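Local structure of DNA polymerase (Pyrobaculum calidifontis, 5MDN) at residues V12-V24 with R30-F42. The protein probably catalyses template-directed DNA synthesis, adding deoxyribonucleotides to a growing strand with release of diphosphate, as a family B DNA polymerase. Residues are numbered along the deposited sequence; the frame is centred on the assembly and turned at random.
Sequences VVGGVPEVRVFGV and RVVLVDRRFRPYF
Glu18 reaches across from strand 17-24 to Val34 on strand 30-35 and to Arg36 just after it. Its CB leads to CG, which stands anti to the backbone N (chi1 178°). The chain stays extended to CD, and this brings its end to Val34 and Arg36. Glu18 CG lies against Val34 CG2 at 3.4 Å and near Arg36 CG. Glu18 CD also sits on Val34 CG2. At the tip the two oxygens part. Glu18 OE1 forms a salt bridge with Arg36 NE at 3.0 Å, but the hydrogen bond within it is weak and bent, with 122° at the hydrogen. The carboxylate and guanidinium planes are almost perpendicular, 83° apart, so this is not a flat two-pronged pairing. Glu18 OE2 also touches Val34 CG2 and forms a salt bridge with Arg20 NH2 of its own strand at 3.2 Å. One carboxylate thus joins two arginines, and Arg36 NH1 has a second acid partner in Glu148.

The backbones pair as an antiparallel beta hairpin. Val19 with Asp35, Val21 with Leu33 and Gly23 with Val31 are hydrogen-bonded pairs, each with two N-H to O bonds; Leu33 N to Val21 O measures 2.8 Å. On the face that carries Arg20 and Val34, Val32 CG2 makes a CH-pi contact over one face of the Phe22 ring, 4.0 Å from its centroid. At the far end Val24 CG2 lies over one face of the Arg30 guanidinium, whose NH2 pairs with Asp225.

The hairpin occupies the middle of a mixed N-terminal sheet. Strand 5-12 flanks 17-24, and strand 144-155 runs parallel to 30-35 on its other side. The Phe22 side chain lies about 4 Å from that of magnesium ligand Asp7. Helix 115-123 packs on Pro17, Val19 and Pro40 through Tyr115.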
loop_
_atom_site.group_PDB
_atom_site.type_symbol
_atom_site.label_atom_id
_atom_site.label_comp_id
_atom_site.label_asym_id
_atom_site.label_seq_id
_atom_site.Cartn_x
_atom_site.Cartn_y
_atom_site.Cartn_z
ATOM N N VAL A 12 -12.066 27.590 3.124
ATOM C CA VAL A 12 -11.725 28.968 2.773
ATOM C C VAL A 12 -12.907 29.830 3.206
ATOM O O VAL A 12 -13.821 30.109 2.425
ATOM C CB VAL A 12 -11.420 29.137 1.283
ATOM C CG1 VAL A 12 -10.919 30.545 1.002
ATOM C CG2 VAL A 12 -10.398 28.102 0.833
ATOM N N VAL A 13 -12.894 30.263 4.465
ATOM C CA VAL A 13 -13.994 31.037 5.029
ATOM C C VAL A 13 -13.895 32.485 4.554
ATOM O O VAL A 13 -13.283 33.336 5.207
ATOM C CB VAL A 13 -14.012 30.919 6.569
ATOM C CG1 VAL A 13 -12.620 31.154 7.166
ATOM C CG2 VAL A 13 -15.054 31.844 7.187
ATOM N N GLY A 14 -14.502 32.774 3.406
ATOM C CA GLY A 14 -14.498 34.115 2.853
ATOM C C GLY A 14 -13.123 34.697 2.588
ATOM O O GLY A 14 -12.756 35.728 3.161
ATOM N N GLY A 15 -12.353 34.047 1.719
ATOM C CA GLY A 15 -11.076 34.573 1.282
ATOM C C GLY A 15 -9.920 34.420 2.245
ATOM O O GLY A 15 -8.850 34.988 1.990
ATOM N N VAL A 16 -10.084 33.674 3.338
ATOM C CA VAL A 16 -9.001 33.395 4.270
ATOM C C VAL A 16 -9.012 31.906 4.592
ATOM O O VAL A 16 -10.020 31.387 5.082
ATOM C CB VAL A 16 -9.093 34.229 5.562
ATOM C CG1 VAL A 16 -10.537 34.444 5.971
ATOM C CG2 VAL A 16 -8.313 33.561 6.688
ATOM N N PRO A 17 -7.931 31.172 4.326
ATOM C CA PRO A 17 -7.948 29.721 4.532
ATOM C C PRO A 17 -7.808 29.365 6.003
ATOM O O PRO A 17 -7.056 29.995 6.750
ATOM C CB PRO A 17 -6.737 29.237 3.724
ATOM C CG PRO A 17 -5.799 30.393 3.750
ATOM C CD PRO A 17 -6.643 31.644 3.794
ATOM N N GLU A 18 -8.550 28.341 6.412
ATOM C CA GLU A 18 -8.666 27.959 7.813
ATOM C C GLU A 18 -8.385 26.468 7.947
ATOM O O GLU A 18 -9.089 25.648 7.349
ATOM C CB GLU A 18 -10.061 28.312 8.331
ATOM C CG GLU A 18 -10.325 27.927 9.753
ATOM C CD GLU A 18 -11.716 28.321 10.209
ATOM O OE1 GLU A 18 -12.032 29.530 10.180
ATOM O OE2 GLU A 18 -12.495 27.424 10.595
ATOM N N VAL A 19 -7.371 26.118 8.741
ATOM C CA VAL A 19 -6.962 24.727 8.925
ATOM C C VAL A 19 -7.690 24.138 10.126
ATOM O O VAL A 19 -7.730 24.748 11.202
ATOM C CB VAL A 19 -5.438 24.622 9.107
ATOM C CG1 VAL A 19 -5.015 23.167 9.233
ATOM C CG2 VAL A 19 -4.717 25.295 7.957
ATOM N N ARG A 20 -8.260 22.948 9.946
ATOM C CA ARG A 20 -8.922 22.214 11.015
ATOM C C ARG A 20 -8.201 20.895 11.263
ATOM O O ARG A 20 -7.785 20.217 10.318
ATOM C CB ARG A 20 -10.390 21.944 10.673
ATOM C CG ARG A 20 -11.183 23.184 10.307
ATOM C CD ARG A 20 -12.666 22.980 10.575
ATOM N NE ARG A 20 -13.434 24.202 10.365
ATOM C CZ ARG A 20 -14.050 24.510 9.227
ATOM N NH1 ARG A 20 -13.989 23.682 8.193
ATOM N NH2 ARG A 20 -14.725 25.645 9.122
ATOM N N VAL A 21 -8.053 20.537 12.538
ATOM C CA VAL A 21 -7.435 19.277 12.944
ATOM C C VAL A 21 -8.349 18.613 13.966
ATOM O O VAL A 21 -8.635 19.197 15.018
ATOM C CB VAL A 21 -6.025 19.475 13.529
ATOM C CG1 VAL A 21 -5.296 18.145 13.601
ATOM C CG2 VAL A 21 -5.229 20.478 12.705
ATOM N N PHE A 22 -8.807 17.402 13.657
ATOM C CA PHE A 22 -9.698 16.646 14.527
ATOM C C PHE A 22 -8.901 15.610 15.312
ATOM O O PHE A 22 -8.017 14.947 14.760
ATOM C CB PHE A 22 -10.795 15.954 13.712
ATOM C CG PHE A 22 -11.595 16.890 12.844
ATOM C CD1 PHE A 22 -11.131 17.270 11.595
ATOM C CD2 PHE A 22 -12.814 17.387 13.277
ATOM C CE1 PHE A 22 -11.863 18.128 10.794
ATOM C CE2 PHE A 22 -13.550 18.247 12.482
ATOM C CZ PHE A 22 -13.074 18.617 11.239
ATOM N N GLY A 23 -9.221 15.463 16.591
ATOM C CA GLY A 23 -8.455 14.568 17.433
ATOM C C GLY A 23 -9.140 14.266 18.749
ATOM O O GLY A 23 -10.336 14.506 18.917
ATOM N N VAL A 24 -8.353 13.732 19.684
ATOM C CA VAL A 24 -8.844 13.205 20.956
ATOM C C VAL A 24 -8.032 13.837 22.080
ATOM O O VAL A 24 -6.882 13.446 22.312
ATOM C CB VAL A 24 -8.747 11.674 21.021
ATOM C CG1 VAL A 24 -9.194 11.173 22.385
ATOM C CG2 VAL A 24 -9.579 11.038 19.915
ATOM N N ARG A 30 -13.700 13.902 21.756
ATOM C CA ARG A 30 -13.325 14.268 20.397
ATOM C C ARG A 30 -13.545 15.761 20.195
ATOM O O ARG A 30 -14.659 16.261 20.378
ATOM C CB ARG A 30 -14.129 13.460 19.379
ATOM C CG ARG A 30 -13.652 12.020 19.177
ATOM C CD ARG A 30 -14.014 11.121 20.359
ATOM N NE ARG A 30 -13.508 9.760 20.197
ATOM C CZ ARG A 30 -12.604 9.200 20.995
ATOM N NH1 ARG A 30 -12.106 9.885 22.014
ATOM N NH2 ARG A 30 -12.198 7.957 20.775
ATOM N N VAL A 31 -12.484 16.473 19.812
ATOM C CA VAL A 31 -12.512 17.919 19.642
ATOM C C VAL A 31 -11.882 18.262 18.297
ATOM O O VAL A 31 -11.369 17.398 17.587
ATOM C CB VAL A 31 -11.784 18.667 20.780
ATOM C CG1 VAL A 31 -12.374 18.296 22.133
ATOM C CG2 VAL A 31 -10.294 18.366 20.741
ATOM N N VAL A 32 -11.938 19.546 17.952
ATOM C CA VAL A 32 -11.374 20.047 16.704
ATOM C C VAL A 32 -10.597 21.323 17.003
ATOM O O VAL A 32 -11.109 22.233 17.666
ATOM C CB VAL A 32 -12.463 20.295 15.637
ATOM C CG1 VAL A 32 -13.620 21.102 16.212
ATOM C CG2 VAL A 32 -11.871 20.986 14.418
ATOM N N LEU A 33 -9.356 21.383 16.525
ATOM C CA LEU A 33 -8.490 22.540 16.693
ATOM C C LEU A 33 -8.413 23.298 15.376
ATOM O O LEU A 33 -8.337 22.691 14.304
ATOM C CB LEU A 33 -7.090 22.126 17.154
ATOM C CG LEU A 33 -6.845 22.042 18.664
ATOM C CD1 LEU A 33 -7.798 21.073 19.341
ATOM C CD2 LEU A 33 -5.398 21.657 18.943
ATOM N N VAL A 34 -8.426 24.626 15.461
ATOM C CA VAL A 34 -8.523 25.471 14.280
ATOM C C VAL A 34 -7.436 26.538 14.301
ATOM O O VAL A 34 -7.017 27.014 15.362
ATOM C CB VAL A 34 -9.934 26.100 14.180
ATOM C CG1 VAL A 34 -10.053 27.350 15.045
ATOM C CG2 VAL A 34 -10.282 26.385 12.748
ATOM N N ASP A 35 -6.955 26.889 13.107
ATOM C CA ASP A 35 -5.964 27.948 12.934
ATOM C C ASP A 35 -6.314 28.740 11.684
ATOM O O ASP A 35 -6.365 28.177 10.586
ATOM C CB ASP A 35 -4.545 27.381 12.823
ATOM C CG ASP A 35 -3.474 28.425 13.096
ATOM O OD1 ASP A 35 -3.758 29.633 12.944
ATOM O OD2 ASP A 35 -2.346 28.035 13.463
ATOM N N ARG A 36 -6.550 30.040 11.850
ATOM C CA ARG A 36 -6.863 30.919 10.734
ATOM C C ARG A 36 -5.673 31.746 10.265
ATOM O O ARG A 36 -5.754 32.371 9.202
ATOM C CB ARG A 36 -8.015 31.855 11.119
ATOM C CG ARG A 36 -9.233 31.126 11.658
ATOM C CD ARG A 36 -10.395 32.075 11.912
ATOM N NE ARG A 36 -11.553 31.373 12.460
ATOM C CZ ARG A 36 -11.690 31.033 13.738
ATOM N NH1 ARG A 36 -10.740 31.329 14.615
ATOM N NH2 ARG A 36 -12.778 30.391 14.141
ATOM N N ARG A 37 -4.582 31.775 11.029
ATOM C CA ARG A 37 -3.477 32.683 10.754
ATOM C C ARG A 37 -2.452 32.131 9.770
ATOM O O ARG A 37 -1.704 32.920 9.178
ATOM C CB ARG A 37 -2.804 33.078 12.073
ATOM C CG ARG A 37 -3.703 33.989 12.898
ATOM C CD ARG A 37 -3.055 34.538 14.157
ATOM N NE ARG A 37 -3.969 35.462 14.825
ATOM C CZ ARG A 37 -4.843 35.105 15.762
ATOM N NH1 ARG A 37 -4.917 33.841 16.156
ATOM N NH2 ARG A 37 -5.643 36.013 16.306
ATOM N N PHE A 38 -2.385 30.815 9.583
ATOM C CA PHE A 38 -1.449 30.249 8.621
ATOM C C PHE A 38 -1.919 30.521 7.194
ATOM O O PHE A 38 -3.117 30.617 6.920
ATOM C CB PHE A 38 -1.298 28.744 8.843
ATOM C CG PHE A 38 -0.172 28.126 8.066
ATOM C CD1 PHE A 38 1.145 28.319 8.455
ATOM C CD2 PHE A 38 -0.427 27.354 6.945
ATOM C CE1 PHE A 38 2.185 27.753 7.741
ATOM C CE2 PHE A 38 0.607 26.786 6.227
ATOM C CZ PHE A 38 1.915 26.986 6.625
ATOM N N ARG A 39 -0.957 30.633 6.277
ATOM C CA ARG A 39 -1.241 30.944 4.880
ATOM C C ARG A 39 -0.260 30.205 3.983
ATOM O O ARG A 39 0.899 30.004 4.366
ATOM C CB ARG A 39 -1.178 32.456 4.610
ATOM C CG ARG A 39 -2.196 33.247 5.413
ATOM C CD ARG A 39 -2.563 34.572 4.781
ATOM N NE ARG A 39 -3.963 34.898 5.041
ATOM C CZ ARG A 39 -4.440 35.284 6.222
ATOM N NH1 ARG A 39 -3.632 35.395 7.268
ATOM N NH2 ARG A 39 -5.729 35.557 6.359
ATOM N N PRO A 40 -0.688 29.794 2.790
ATOM C CA PRO A 40 0.199 29.036 1.901
ATOM C C PRO A 40 1.283 29.915 1.297
ATOM O O PRO A 40 1.170 31.141 1.231
ATOM C CB PRO A 40 -0.751 28.507 0.820
ATOM C CG PRO A 40 -1.860 29.505 0.789
ATOM C CD PRO A 40 -2.020 30.008 2.197
ATOM N N TYR A 41 2.349 29.260 0.842
ATOM C CA TYR A 41 3.508 29.964 0.313
ATOM C C TYR A 41 4.325 29.017 -0.556
ATOM O O TYR A 41 4.128 27.801 -0.545
ATOM C CB TYR A 41 4.369 30.539 1.443
ATOM C CG TYR A 41 4.989 29.487 2.334
ATOM C CD1 TYR A 41 6.222 28.921 2.025
ATOM C CD2 TYR A 41 4.341 29.054 3.483
ATOM C CE1 TYR A 41 6.791 27.956 2.836
ATOM C CE2 TYR A 41 4.903 28.091 4.300
ATOM C CZ TYR A 41 6.128 27.546 3.972
ATOM O OH TYR A 41 6.694 26.588 4.782
ATOM N N PHE A 42 5.248 29.602 -1.317
ATOM C CA PHE A 42 6.279 28.846 -2.014
ATOM C C PHE A 42 7.510 29.732 -2.158
ATOM O O PHE A 42 7.448 30.951 -1.975
ATOM C CB PHE A 42 5.791 28.347 -3.379
ATOM C CG PHE A 42 5.514 29.443 -4.371
ATOM C CD1 PHE A 42 4.303 30.116 -4.365
ATOM C CD2 PHE A 42 6.461 29.787 -5.322
ATOM C CE1 PHE A 42 4.050 31.122 -5.284
ATOM C CE2 PHE A 42 6.213 30.789 -6.240
ATOM C CZ PHE A 42 5.007 31.457 -6.222
#